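Local coordinates for protein SorB (Sorangium cellulosum, PDB 6B2V) that probably closes a pyran ring on the growing polyketide, as the pyran synthase domain of module nine of the sorangicin assembly line, at residues H58-P63 / V95-A100; S212-A217 / M281-L286; H252-A257 / D269-D274. All blocks are in the same frame, centred on the assembly; numbering follows the deposited sequence.

How the contacts relate
Contact 1 is a surface meeting of two loops in the N-terminal hotdog region, whereas contacts 2 and 3 lie buried in the C-terminal one, with centres about 6 Å apart. Contact 1 relies on polar groups: a glutamine side chain and a backbone carbonyl bridge the loops, with an arginine laid against the glutamine's methylenes. Contact 2 is wholly apolar, joining helix 207-225 to strand 279-289. Contact 3 pairs strands 250-255 and 267-273 through backbone hydrogen bonds and places charged groups and water on one face of that pair. Strand 267-273 borders strand 279-289, so contacts 2 and 3 share a sheet; the centre of contact 1 is about 23 Å from that of contact 2.

Contact 1. Residues H58-P63 / V95-A100; sequences HEQLFP and VIRDRA
Gln60 reaches across to Ile96 and Arg97 with nearly every part of its side chain. Its CB lies 3.4 Å from Ile96 O and over one face of the Arg97 guanidinium, offset toward the rim. Gln60 CG comes next, 3.6 Å from Arg97 NE, the two side chains crossing at about a right angle. A bend at chi2 (-57°) then turns the amide back toward the backbone of 95-100, where Gln60 NE2 gives a hydrogen bond to Ile96 O (2.9 Å) that is nearly straight and in the plane of both groups. Gln60 NE2 also gives a hydrogen bond to Gly50 O, so two acceptors share the amide nitrogen. Glutamine suits this place because its methylenes can lie against an arginine while its amide binds a carbonyl. The backbone O of Gln60 accepts from Ile96 N at 2.9 Å, so one residue grips Ile96 through both backbone and side chain. Leu61 and Val95 form a single backbone bridge, with an apolar touch between Leu61 CD1 and Val95 CG2 at 4.0 Å. The type I' turn from His58 to Leu61 presents Gln60. The contact thus joins the loop between helices 53-56 and 64-77 to the one between strands 82-90 and 101-110, with Ile96 touching Cys101.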
ATOM      1  N   HIS A  58      -2.522  -8.351  11.210  1.00 23.75           N
ATOM      2  CA  HIS A  58      -2.113  -8.881   9.923  1.00 21.08           C
ATOM      3  C   HIS A  58      -1.360 -10.204   9.970  1.00 23.34           C
ATOM      4  O   HIS A  58      -0.433 -10.385   9.265  1.00 19.48           O
ATOM      5  CB  HIS A  58      -1.260  -7.795   9.243  1.00 20.13           C
ATOM      6  CG  HIS A  58      -1.240  -7.846   7.762  1.00 20.65           C
ATOM      7  ND1 HIS A  58      -0.177  -8.364   7.067  1.00 17.05           N
ATOM      8  CD2 HIS A  58      -2.129  -7.448   6.841  1.00 19.01           C
ATOM      9  CE1 HIS A  58      -0.413  -8.266   5.785  1.00 20.17           C
ATOM     10  NE2 HIS A  58      -1.589  -7.708   5.620  1.00 20.16           N
ATOM     11  N   GLU A  59      -1.689 -11.047  10.923  1.00 21.81           N
ATOM     12  CA  GLU A  59      -1.108 -12.379  11.093  1.00 22.07           C
ATOM     13  C   GLU A  59       0.383 -12.399  11.308  1.00 20.30           C
ATOM     14  O   GLU A  59       1.026 -13.301  10.908  1.00 24.30           O
ATOM     15  CB  GLU A  59      -1.511 -13.324   9.986  1.00 23.47           C
ATOM     16  CG  GLU A  59      -3.001 -13.606   9.940  1.00 26.14           C
ATOM     17  CD  GLU A  59      -3.445 -14.537   8.831  1.00 29.75           C
ATOM     18  OE1 GLU A  59      -2.660 -14.902   8.000  1.00 34.51           O
ATOM     19  OE2 GLU A  59      -4.629 -14.895   8.801  1.00 35.74           O
ATOM     20  N   GLN A  60       0.865 -11.324  11.886  1.00 19.99           N
ATOM     21  CA  GLN A  60       2.253 -11.124  12.224  1.00 19.82           C
ATOM     22  C   GLN A  60       3.171 -10.891  11.041  1.00 21.93           C
ATOM     23  O   GLN A  60       4.357 -10.888  11.205  1.00 21.27           O
ATOM     24  CB  GLN A  60       2.810 -12.238  13.095  1.00 24.98           C
ATOM     25  CG  GLN A  60       1.998 -12.517  14.343  1.00 25.26           C
ATOM     26  CD  GLN A  60       1.818 -11.336  15.253  1.00 28.21           C
ATOM     27  OE1 GLN A  60       0.743 -11.071  15.695  1.00 31.05           O
ATOM     28  NE2 GLN A  60       2.856 -10.683  15.568  1.00 28.01           N
ATOM     29  N   LEU A  61       2.580 -10.642   9.895  1.00 18.59           N
ATOM     30  CA  LEU A  61       3.301 -10.405   8.662  1.00 17.71           C
ATOM     31  C   LEU A  61       3.352  -8.907   8.382  1.00 18.60           C
ATOM     32  O   LEU A  61       2.377  -8.271   8.320  1.00 16.64           O
ATOM     33  CB  LEU A  61       2.619 -11.155   7.523  1.00 17.33           C
ATOM     34  CG  LEU A  61       3.078 -10.815   6.113  1.00 17.86           C
ATOM     35  CD1 LEU A  61       4.469 -11.325   5.864  1.00 17.91           C
ATOM     36  CD2 LEU A  61       2.146 -11.339   5.072  1.00 20.63           C
ATOM     37  N   PHE A  62       4.542  -8.363   8.188  1.00 15.94           N
ATOM     38  CA  PHE A  62       4.667  -6.937   7.968  1.00 17.27           C
ATOM     39  C   PHE A  62       4.014  -6.653   6.643  1.00 14.94           C
ATOM     40  O   PHE A  62       4.421  -7.163   5.662  1.00 16.70           O
ATOM     41  CB  PHE A  62       6.163  -6.585   7.947  1.00 15.93           C
ATOM     42  CG  PHE A  62       6.481  -5.152   8.230  1.00 15.44           C
ATOM     43  CD1 PHE A  62       6.416  -4.227   7.260  1.00 12.92           C
ATOM     44  CD2 PHE A  62       6.912  -4.764   9.463  1.00 17.34           C
ATOM     45  CE1 PHE A  62       6.756  -2.915   7.489  1.00 13.83           C
ATOM     46  CE2 PHE A  62       7.221  -3.443   9.724  1.00 18.61           C
ATOM     47  CZ  PHE A  62       7.138  -2.518   8.735  1.00 15.05           C
ATOM     48  N   PRO A  63       3.037  -5.762   6.637  1.00 16.07           N
ATOM     49  CA  PRO A  63       2.313  -5.517   5.415  1.00 16.38           C
ATOM     50  C   PRO A  63       3.135  -4.820   4.377  1.00 13.81           C
ATOM     51  O   PRO A  63       3.864  -3.932   4.675  1.00 13.99           O
ATOM     52  CB  PRO A  63       1.141  -4.622   5.850  1.00 17.38           C
ATOM     53  CG  PRO A  63       1.060  -4.782   7.287  1.00 17.81           C
ATOM     54  CD  PRO A  63       2.447  -5.037   7.756  1.00 15.85           C
ATOM     55  N   VAL A  95       8.081 -11.864   8.941  1.00 19.65           N
ATOM     56  CA  VAL A  95       7.133 -12.321   9.936  1.00 19.20           C
ATOM     57  C   VAL A  95       7.736 -12.152  11.328  1.00 22.26           C
ATOM     58  O   VAL A  95       8.795 -12.625  11.575  1.00 25.19           O
ATOM     59  CB  VAL A  95       6.796 -13.772   9.726  1.00 21.47           C
ATOM     60  CG1 VAL A  95       5.977 -14.279  10.894  1.00 25.39           C
ATOM     61  CG2 VAL A  95       6.083 -13.965   8.432  1.00 23.04           C
ATOM     62  N   ILE A  96       7.061 -11.425  12.202  1.00 22.24           N
ATOM     63  CA  ILE A  96       7.577 -11.181  13.520  1.00 22.75           C
ATOM     64  C   ILE A  96       6.597 -11.626  14.566  1.00 28.85           C
ATOM     65  O   ILE A  96       5.585 -11.015  14.732  1.00 26.89           O
ATOM     66  CB  ILE A  96       7.836  -9.698  13.726  1.00 23.41           C
ATOM     67  CG1 ILE A  96       8.899  -9.237  12.751  1.00 22.89           C
ATOM     68  CG2 ILE A  96       8.354  -9.445  15.124  1.00 27.19           C
ATOM     69  CD1 ILE A  96       9.123  -7.760  12.715  1.00 23.96           C
ATOM     70  N   ARG A  97       6.955 -12.685  15.255  1.00 28.99           N
ATOM     71  CA  ARG A  97       6.139 -13.245  16.287  1.00 33.31           C
ATOM     72  C   ARG A  97       6.926 -13.679  17.510  1.00 37.38           C
ATOM     73  O   ARG A  97       6.748 -13.192  18.563  1.00 39.42           O
ATOM     74  CB  ARG A  97       5.438 -14.457  15.762  1.00 35.35           C
ATOM     75  CG  ARG A  97       4.206 -14.850  16.547  1.00 39.04           C
ATOM     76  CD  ARG A  97       3.747 -16.198  16.059  1.00 42.77           C
ATOM     77  NE  ARG A  97       2.762 -16.017  15.016  1.00 45.55           N
ATOM     78  CZ  ARG A  97       2.895 -16.312  13.736  1.00 45.18           C
ATOM     79  NH1 ARG A  97       4.011 -16.842  13.258  1.00 44.43           N
ATOM     80  NH2 ARG A  97       1.880 -16.036  12.933  1.00 40.13           N
ATOM     81  N   ASP A  98       7.793 -14.631  17.319  1.00 37.08           N
ATOM     82  CA  ASP A  98       8.550 -15.184  18.431  1.00 42.56           C
ATOM     83  C   ASP A  98       9.481 -14.204  19.184  1.00 39.14           C
ATOM     84  O   ASP A  98       9.521 -14.144  20.392  1.00 39.29           O
ATOM     85  CB  ASP A  98       9.367 -16.357  17.888  1.00 45.52           C
ATOM     86  CG  ASP A  98       9.980 -16.061  16.504  1.00 49.61           C
ATOM     87  OD1 ASP A  98       9.255 -16.017  15.479  1.00 50.62           O
ATOM     88  OD2 ASP A  98      11.197 -15.843  16.453  1.00 52.20           O
ATOM     89  N   ARG A  99      10.190 -13.420  18.415  1.00 38.50           N
ATOM     90  CA  ARG A  99      11.204 -12.517  18.904  1.00 34.56           C
ATOM     91  C   ARG A  99      11.160 -11.182  18.193  1.00 30.97           C
ATOM     92  O   ARG A  99      10.853 -11.141  17.054  1.00 32.49           O
ATOM     93  CB  ARG A  99      12.497 -13.225  18.549  1.00 32.98           C
ATOM     94  CG  ARG A  99      13.808 -12.430  18.514  1.00 37.80           C
ATOM     95  CD  ARG A  99      15.006 -13.256  18.929  1.00 40.21           C
ATOM     96  NE  ARG A  99      14.859 -13.731  20.277  1.00 41.33           N
ATOM     97  CZ  ARG A  99      15.515 -13.282  21.348  1.00 38.73           C
ATOM     98  NH1 ARG A  99      16.450 -12.367  21.282  1.00 36.65           N
ATOM     99  NH2 ARG A  99      15.217 -13.793  22.526  1.00 36.65           N
ATOM    100  N   ALA A 100      11.600 -10.124  18.838  1.00 26.92           N
ATOM    101  CA  ALA A 100      11.664  -8.830  18.189  1.00 28.14           C
ATOM    102  C   ALA A 100      12.733  -8.793  17.080  1.00 28.70           C
ATOM    103  O   ALA A 100      13.607  -9.582  17.059  1.00 26.99           O
ATOM    104  CB  ALA A 100      11.944  -7.750  19.157  1.00 28.15           C
TER

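Contact 2. Residues S212-A217 / M281-L286; sequences SVLVPA and MAFRGL
Leu214 sets its CD2 methyl squarely over one face of the Phe283 ring, 3.9 Å from the ring centroid and only 10° off the normal, a CH-pi contact. The two side chains cross at about a right angle. With CG anti to the carbonyl carbon (chi1 -59°), Leu214 carries its branched end nearer the strand than its CB direction alone would suggest. Val213 approaches the same ring obliquely, its CG1 3.7 Å from Phe283 CE1, while its other methyl, CG2, meets the Met281 CE methyl at 4.3 Å. Neighbouring residues of one helix therefore hold the ring from different directions. This is the hotdog arrangement, in which a long central helix lies against a curved antiparallel sheet; the axes of helix 212-217 and strand 281-284 approach to 10.7 Å and cross at -38°. A flat ring suits that spacing because it reaches out from the sheet and offers a broad surface to branched side chains. Beyond Phe283 the chain turns a corner at Gly285, where a positive phi (63°) comes easily to a residue with no side chain; with Leu286 it forms a G1 bulge against strand 267-273. Leu286 then points back at the helix, where its CD2 touches Leu214 CD2 at 4.2 Å and the small Ala217 CB at 4.1 Å.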
ATOM      1  N   SER A 212      -6.922  -1.624   2.956  1.00 11.17           N
ATOM      2  CA  SER A 212      -8.271  -1.447   2.453  1.00 12.43           C
ATOM      3  C   SER A 212      -8.267  -1.014   0.988  1.00 12.36           C
ATOM      4  O   SER A 212      -9.171  -1.258   0.289  1.00 13.30           O
ATOM      5  CB  SER A 212      -9.041  -0.436   3.275  1.00 11.95           C
ATOM      6  OG  SER A 212      -9.147  -0.853   4.592  1.00 12.18           O
ATOM      7  N   VAL A 213      -7.317  -0.204   0.626  1.00 10.31           N
ATOM      8  CA  VAL A 213      -7.187   0.194  -0.764  1.00 10.63           C
ATOM      9  C   VAL A 213      -6.731  -0.953  -1.698  1.00 10.65           C
ATOM     10  O   VAL A 213      -7.170  -1.096  -2.782  1.00 11.46           O
ATOM     11  CB  VAL A 213      -6.226   1.389  -0.909  1.00 11.49           C
ATOM     12  CG1 VAL A 213      -6.124   1.844  -2.333  1.00 11.20           C
ATOM     13  CG2 VAL A 213      -6.636   2.541  -0.046  1.00 11.32           C
ATOM     14  N   LEU A 214      -5.781  -1.711  -1.208  1.00 11.18           N
ATOM     15  CA  LEU A 214      -5.254  -2.827  -1.977  1.00 12.29           C
ATOM     16  C   LEU A 214      -6.146  -4.053  -2.137  1.00 12.15           C
ATOM     17  O   LEU A 214      -6.099  -4.694  -3.111  1.00 12.89           O
ATOM     18  CB  LEU A 214      -3.858  -3.260  -1.492  1.00 14.26           C
ATOM     19  CG  LEU A 214      -2.758  -2.176  -1.542  1.00 12.96           C
ATOM     20  CD1 LEU A 214      -1.387  -2.770  -1.341  1.00 18.66           C
ATOM     21  CD2 LEU A 214      -2.802  -1.332  -2.793  1.00 15.80           C
ATOM     22  N   VAL A 215      -6.968  -4.318  -1.134  1.00 12.30           N
ATOM     23  CA  VAL A 215      -7.782  -5.526  -1.158  1.00 14.01           C
ATOM     24  C   VAL A 215      -8.692  -5.624  -2.361  1.00 14.05           C
ATOM     25  O   VAL A 215      -8.800  -6.662  -2.919  1.00 13.02           O
ATOM     26  CB  VAL A 215      -8.535  -5.742   0.205  1.00 16.13           C
ATOM     27  CG1 VAL A 215      -9.749  -6.654   0.088  1.00 19.45           C
ATOM     28  CG2 VAL A 215      -7.597  -6.359   1.176  1.00 16.56           C
ATOM     29  N   PRO A 216      -9.335  -4.548  -2.758  1.00 11.89           N
ATOM     30  CA  PRO A 216     -10.204  -4.642  -3.922  1.00 12.87           C
ATOM     31  C   PRO A 216      -9.452  -4.986  -5.212  1.00 12.23           C
ATOM     32  O   PRO A 216     -10.002  -5.617  -6.037  1.00 12.60           O
ATOM     33  CB  PRO A 216     -10.891  -3.273  -3.958  1.00 14.70           C
ATOM     34  CG  PRO A 216     -10.936  -2.926  -2.560  1.00 13.55           C
ATOM     35  CD  PRO A 216      -9.608  -3.322  -2.012  1.00 13.38           C
ATOM     36  N   ALA A 217      -8.241  -4.452  -5.372  1.00 12.80           N
ATOM     37  CA  ALA A 217      -7.401  -4.766  -6.518  1.00 11.97           C
ATOM     38  C   ALA A 217      -6.945  -6.227  -6.521  1.00 13.28           C
ATOM     39  O   ALA A 217      -6.903  -6.827  -7.522  1.00 11.51           O
ATOM     40  CB  ALA A 217      -6.199  -3.825  -6.572  1.00 12.87           C
ATOM     41  N   MET A 281      -5.260   9.186  -3.036  1.00 11.51           N
ATOM     42  CA  MET A 281      -4.080   8.439  -3.403  1.00 11.97           C
ATOM     43  C   MET A 281      -4.331   7.623  -4.634  1.00 13.54           C
ATOM     44  O   MET A 281      -5.352   7.079  -4.762  1.00 11.80           O
ATOM     45  CB  MET A 281      -3.613   7.482  -2.326  1.00 14.69           C
ATOM     46  CG  MET A 281      -3.155   8.133  -1.067  1.00 17.71           C
ATOM     47  SD  MET A 281      -2.473   6.943   0.077  1.00 22.23           S
ATOM     48  CE  MET A 281      -3.872   5.860   0.193  1.00 24.66           C
ATOM     49  N   ALA A 282      -3.327   7.590  -5.496  1.00 12.08           N
ATOM     50  CA  ALA A 282      -3.373   6.835  -6.724  1.00 11.90           C
ATOM     51  C   ALA A 282      -2.254   5.799  -6.776  1.00 11.44           C
ATOM     52  O   ALA A 282      -1.096   6.129  -6.740  1.00 12.34           O
ATOM     53  CB  ALA A 282      -3.251   7.737  -7.927  1.00 13.40           C
ATOM     54  N   PHE A 283      -2.670   4.542  -6.896  1.00 10.77           N
ATOM     55  CA  PHE A 283      -1.755   3.415  -7.075  1.00 11.29           C
ATOM     56  C   PHE A 283      -1.806   3.033  -8.553  1.00 10.54           C
ATOM     57  O   PHE A 283      -2.787   2.728  -9.060  1.00 11.66           O
ATOM     58  CB  PHE A 283      -2.164   2.200  -6.234  1.00 10.34           C
ATOM     59  CG  PHE A 283      -1.925   2.330  -4.763  1.00 13.32           C
ATOM     60  CD1 PHE A 283      -2.861   2.876  -3.935  1.00 12.37           C
ATOM     61  CD2 PHE A 283      -0.786   1.831  -4.202  1.00 13.96           C
ATOM     62  CE1 PHE A 283      -2.642   2.975  -2.605  1.00 13.18           C
ATOM     63  CE2 PHE A 283      -0.584   1.908  -2.872  1.00 14.83           C
ATOM     64  CZ  PHE A 283      -1.507   2.481  -2.073  1.00 15.00           C
ATOM     65  N   ARG A 284      -0.669   3.149  -9.221  1.00 11.72           N
ATOM     66  CA  ARG A 284      -0.594   2.830 -10.599  1.00 13.48           C
ATOM     67  C   ARG A 284       0.238   1.608 -10.839  1.00 14.12           C
ATOM     68  O   ARG A 284       1.319   1.548 -10.416  1.00 13.90           O
ATOM     69  CB  ARG A 284       0.101   3.920 -11.379  1.00 15.98           C
ATOM     70  CG  ARG A 284      -0.383   5.300 -11.140  1.00 21.16           C
ATOM     71  CD  ARG A 284      -1.761   5.491 -11.604  1.00 27.73           C
ATOM     72  NE  ARG A 284      -1.905   5.405 -13.008  1.00 31.81           N
ATOM     73  CZ  ARG A 284      -3.072   5.371 -13.603  1.00 35.63           C
ATOM     74  NH1 ARG A 284      -4.130   5.454 -12.870  1.00 37.20           N
ATOM     75  NH2 ARG A 284      -3.172   5.306 -14.917  1.00 34.45           N
ATOM     76  N   GLY A 285      -0.291   0.705 -11.614  1.00 12.79           N
ATOM     77  CA  GLY A 285       0.477  -0.462 -11.977  1.00 15.55           C
ATOM     78  C   GLY A 285       0.932  -1.420 -10.931  1.00 14.44           C
ATOM     79  O   GLY A 285       2.079  -1.708 -10.809  1.00 15.42           O
ATOM     80  N   LEU A 286      -0.028  -1.905 -10.175  1.00 11.93           N
ATOM     81  CA  LEU A 286       0.203  -2.888  -9.124  1.00 11.40           C
ATOM     82  C   LEU A 286       0.015  -4.313  -9.626  1.00 13.27           C
ATOM     83  O   LEU A 286      -0.939  -4.613 -10.232  1.00 12.25           O
ATOM     84  CB  LEU A 286      -0.799  -2.690  -7.991  1.00 12.62           C
ATOM     85  CG  LEU A 286      -0.804  -3.765  -6.928  1.00 12.56           C
ATOM     86  CD1 LEU A 286       0.377  -3.660  -5.982  1.00 13.86           C
ATOM     87  CD2 LEU A 286      -2.095  -3.756  -6.119  1.00 14.09           C
TER

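Contact 3. Residues H252-A257 / D269-D274; sequences HARRAA and DVDLVD
His252 pairs with Asp271 through two backbone hydrogen bonds, His252 N to Asp271 O (3.0 Å) and Asp271 N to His252 O (2.9 Å). The imidazole leads away from strand 269-273, and its NE2 is hydrogen-bonded to Glu187. Ala253 faces Val270 as a non-hydrogen-bonded pair with CA atoms 4.1 Å apart. Its CB meets Val270 CG2 on the face covered by helix 207-225, whose Ala217 touches both residues; a small alanine suits a place where the sheet face meets the helix. The two strands, antiparallel at 169°, form a hairpin within the sheet of the C-terminal hotdog, and the other face of this pair carries the polar groups. Arg254 supplies much of that chemistry. Its CG sits between the backbone N and the carbonyl carbon (chi1 63°), and the extended chain beyond it carries the guanidinium over Asp269 CB and on toward Asp271; a long arginine can span from one carboxylate to the next along this polar face. Arg254 NH1 makes a salt bridge with Asp271 OD1, weak as a hydrogen bond at 3.3 Å, with the carboxylate at the guanidinium edge. A water accepts a hydrogen bond from Arg254 NE (2.6 Å) and donates one to Asp269 OD2 (2.7 Å), joining opposite charges that do not meet directly. The backbone carbonyl of Arg254 accepts from Asp269 N, and Asp269 OD1 bonds Gly285 N on the adjoining strand. Past Arg255, which forms a salt bridge with Asp259, the small Ala256 rests its CB against the Asp269 carboxylate (CB to OD2 3.9 Å). Ala257 N reaches that same OD2 through a second water.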
ATOM      1  N   HIS A 252     -11.522   2.406  -5.970  1.00  8.76           N
ATOM      2  CA  HIS A 252     -11.800   2.099  -7.352  1.00  8.65           C
ATOM      3  C   HIS A 252     -10.596   1.435  -7.979  1.00 10.27           C
ATOM      4  O   HIS A 252      -9.653   2.044  -8.209  1.00 10.68           O
ATOM      5  CB  HIS A 252     -12.115   3.383  -8.102  1.00 11.51           C
ATOM      6  CG  HIS A 252     -12.487   3.173  -9.540  1.00  9.82           C
ATOM      7  ND1 HIS A 252     -12.105   4.024 -10.544  1.00 13.35           N
ATOM      8  CD2 HIS A 252     -13.177   2.181 -10.135  1.00 12.13           C
ATOM      9  CE1 HIS A 252     -12.554   3.559 -11.691  1.00 14.83           C
ATOM     10  NE2 HIS A 252     -13.248   2.464 -11.459  1.00 12.81           N
ATOM     11  N   ALA A 253     -10.760   0.158  -8.262  1.00  8.95           N
ATOM     12  CA  ALA A 253      -9.748  -0.683  -8.861  1.00  9.81           C
ATOM     13  C   ALA A 253     -10.167  -1.225 -10.215  1.00 10.65           C
ATOM     14  O   ALA A 253     -11.270  -1.569 -10.419  1.00 10.99           O
ATOM     15  CB  ALA A 253      -9.527  -1.903  -7.978  1.00 11.59           C
ATOM     16  N   ARG A 254      -9.169  -1.716 -11.053  1.00 10.50           N
ATOM     17  CA  ARG A 254      -9.377  -1.762 -12.476  1.00 10.07           C
ATOM     18  C   ARG A 254      -8.081  -2.185 -13.154  1.00 11.43           C
ATOM     19  O   ARG A 254      -7.045  -2.027 -12.657  1.00 11.07           O
ATOM     20  CB  ARG A 254      -9.839  -0.380 -13.037  1.00 12.84           C
ATOM     21  CG  ARG A 254      -8.851   0.732 -12.870  1.00 14.30           C
ATOM     22  CD  ARG A 254      -9.387   2.084 -13.347  1.00 13.63           C
ATOM     23  NE  ARG A 254      -8.371   3.109 -13.203  1.00 22.74           N
ATOM     24  CZ  ARG A 254      -8.125   3.748 -12.091  1.00 22.53           C
ATOM     25  NH1 ARG A 254      -7.137   4.628 -12.043  1.00 24.73           N
ATOM     26  NH2 ARG A 254      -8.838   3.475 -11.035  1.00 21.18           N
ATOM     27  N   ARG A 255      -8.339  -3.239 -13.970  1.00 11.32           N
ATOM     28  CA  ARG A 255      -7.229  -3.787 -14.690  1.00 14.01           C
ATOM     29  C   ARG A 255      -6.569  -2.614 -15.417  1.00 13.56           C
ATOM     30  O   ARG A 255      -7.229  -1.821 -15.983  1.00 15.13           O
ATOM     31  CB  ARG A 255      -7.692  -4.905 -15.646  1.00 14.78           C
ATOM     32  CG  ARG A 255      -6.617  -5.629 -16.452  1.00 15.65           C
ATOM     33  CD  ARG A 255      -5.704  -6.495 -15.615  1.00 15.56           C
ATOM     34  NE  ARG A 255      -4.828  -7.384 -16.394  1.00 22.93           N
ATOM     35  CZ  ARG A 255      -5.180  -8.559 -16.850  1.00 26.67           C
ATOM     36  NH1 ARG A 255      -4.325  -9.250 -17.551  1.00 25.28           N
ATOM     37  NH2 ARG A 255      -6.370  -9.053 -16.641  1.00 25.95           N
ATOM     38  N   ALA A 256      -5.245  -2.593 -15.404  1.00 14.30           N
ATOM     39  CA  ALA A 256      -4.488  -1.575 -16.068  1.00 15.87           C
ATOM     40  C   ALA A 256      -4.531  -1.753 -17.574  1.00 18.68           C
ATOM     41  O   ALA A 256      -4.918  -2.745 -18.069  1.00 19.17           O
ATOM     42  CB  ALA A 256      -3.063  -1.597 -15.581  1.00 16.24           C
ATOM     43  N   ALA A 257      -4.105  -0.707 -18.257  1.00 21.86           N
ATOM     44  CA  ALA A 257      -4.040  -0.739 -19.708  1.00 24.59           C
ATOM     45  C   ALA A 257      -3.101  -1.818 -20.202  1.00 24.73           C
ATOM     46  O   ALA A 257      -3.394  -2.466 -21.163  1.00 28.01           O
ATOM     47  CB  ALA A 257      -3.642   0.609 -20.244  1.00 25.25           C
ATOM     48  N   ASP A 269      -4.664  -0.805 -11.541  1.00 10.52           N
ATOM     49  CA  ASP A 269      -4.658   0.573 -11.073  1.00 12.07           C
ATOM     50  C   ASP A 269      -5.742   0.670  -9.966  1.00 12.13           C
ATOM     51  O   ASP A 269      -6.760   0.051 -10.087  1.00 11.42           O
ATOM     52  CB  ASP A 269      -4.979   1.574 -12.191  1.00 13.09           C
ATOM     53  CG  ASP A 269      -3.922   1.621 -13.282  1.00 17.04           C
ATOM     54  OD1 ASP A 269      -2.799   1.353 -13.033  1.00 14.27           O
ATOM     55  OD2 ASP A 269      -4.310   1.907 -14.388  1.00 19.12           O
ATOM     56  N   VAL A 270      -5.448   1.341  -8.860  1.00 10.78           N
ATOM     57  CA  VAL A 270      -6.443   1.491  -7.832  1.00  9.87           C
ATOM     58  C   VAL A 270      -6.344   2.869  -7.164  1.00 10.21           C
ATOM     59  O   VAL A 270      -5.336   3.232  -6.738  1.00 12.23           O
ATOM     60  CB  VAL A 270      -6.435   0.301  -6.853  1.00 11.89           C
ATOM     61  CG1 VAL A 270      -5.130   0.118  -6.127  1.00 11.71           C
ATOM     62  CG2 VAL A 270      -7.520   0.462  -5.849  1.00 12.60           C
ATOM     63  N   ASP A 271      -7.461   3.560  -7.036  1.00 10.04           N
ATOM     64  CA  ASP A 271      -7.463   4.848  -6.427  1.00 11.34           C
ATOM     65  C   ASP A 271      -8.331   4.867  -5.172  1.00 11.06           C
ATOM     66  O   ASP A 271      -9.301   4.193  -5.074  1.00  9.96           O
ATOM     67  CB  ASP A 271      -8.081   5.946  -7.309  1.00 10.85           C
ATOM     68  CG  ASP A 271      -7.210   6.309  -8.512  1.00 19.27           C
ATOM     69  OD1 ASP A 271      -6.458   5.514  -8.887  1.00 25.51           O
ATOM     70  OD2 ASP A 271      -7.240   7.373  -9.020  1.00 23.08           O
ATOM     71  N   LEU A 272      -7.883   5.693  -4.239  1.00 10.24           N
ATOM     72  CA  LEU A 272      -8.612   5.992  -3.034  1.00 10.34           C
ATOM     73  C   LEU A 272      -9.175   7.406  -3.249  1.00 11.14           C
ATOM     74  O   LEU A 272      -8.496   8.304  -3.453  1.00 10.30           O
ATOM     75  CB  LEU A 272      -7.733   5.983  -1.793  1.00  9.53           C
ATOM     76  CG  LEU A 272      -8.426   6.412  -0.486  1.00 10.21           C
ATOM     77  CD1 LEU A 272      -9.469   5.394  -0.053  1.00 10.69           C
ATOM     78  CD2 LEU A 272      -7.432   6.555   0.615  1.00 11.01           C
ATOM     79  N   VAL A 273     -10.483   7.514  -3.166  1.00  9.42           N
ATOM     80  CA  VAL A 273     -11.162   8.760  -3.355  1.00  9.13           C
ATOM     81  C   VAL A 273     -12.067   9.126  -2.168  1.00  9.58           C
ATOM     82  O   VAL A 273     -12.491   8.316  -1.457  1.00  9.51           O
ATOM     83  CB  VAL A 273     -12.035   8.810  -4.638  1.00  9.86           C
ATOM     84  CG1 VAL A 273     -11.211   8.465  -5.862  1.00 11.05           C
ATOM     85  CG2 VAL A 273     -13.234   7.891  -4.566  1.00 10.79           C
ATOM     86  N   ASP A 274     -12.306  10.412  -2.036  1.00  8.52           N
ATOM     87  CA  ASP A 274     -13.220  10.880  -1.023  1.00  9.24           C
ATOM     88  C   ASP A 274     -14.659  10.784  -1.514  1.00  9.83           C
ATOM     89  O   ASP A 274     -14.950  10.323  -2.550  1.00  9.91           O
ATOM     90  CB  ASP A 274     -12.864  12.272  -0.440  1.00 10.08           C
ATOM     91  CG  ASP A 274     -12.960  13.392  -1.439  1.00 10.49           C
ATOM     92  OD1 ASP A 274     -13.722  13.225  -2.352  1.00 10.88           O
ATOM     93  OD2 ASP A 274     -12.338  14.411  -1.195  1.00 11.74           O
TER
HETATM   94  O   HOH W   1      -6.728   2.658 -15.199  1.00 22.80           O
HETATM   95  O   HOH W   2      -3.455   1.879 -16.913  1.00 23.87           O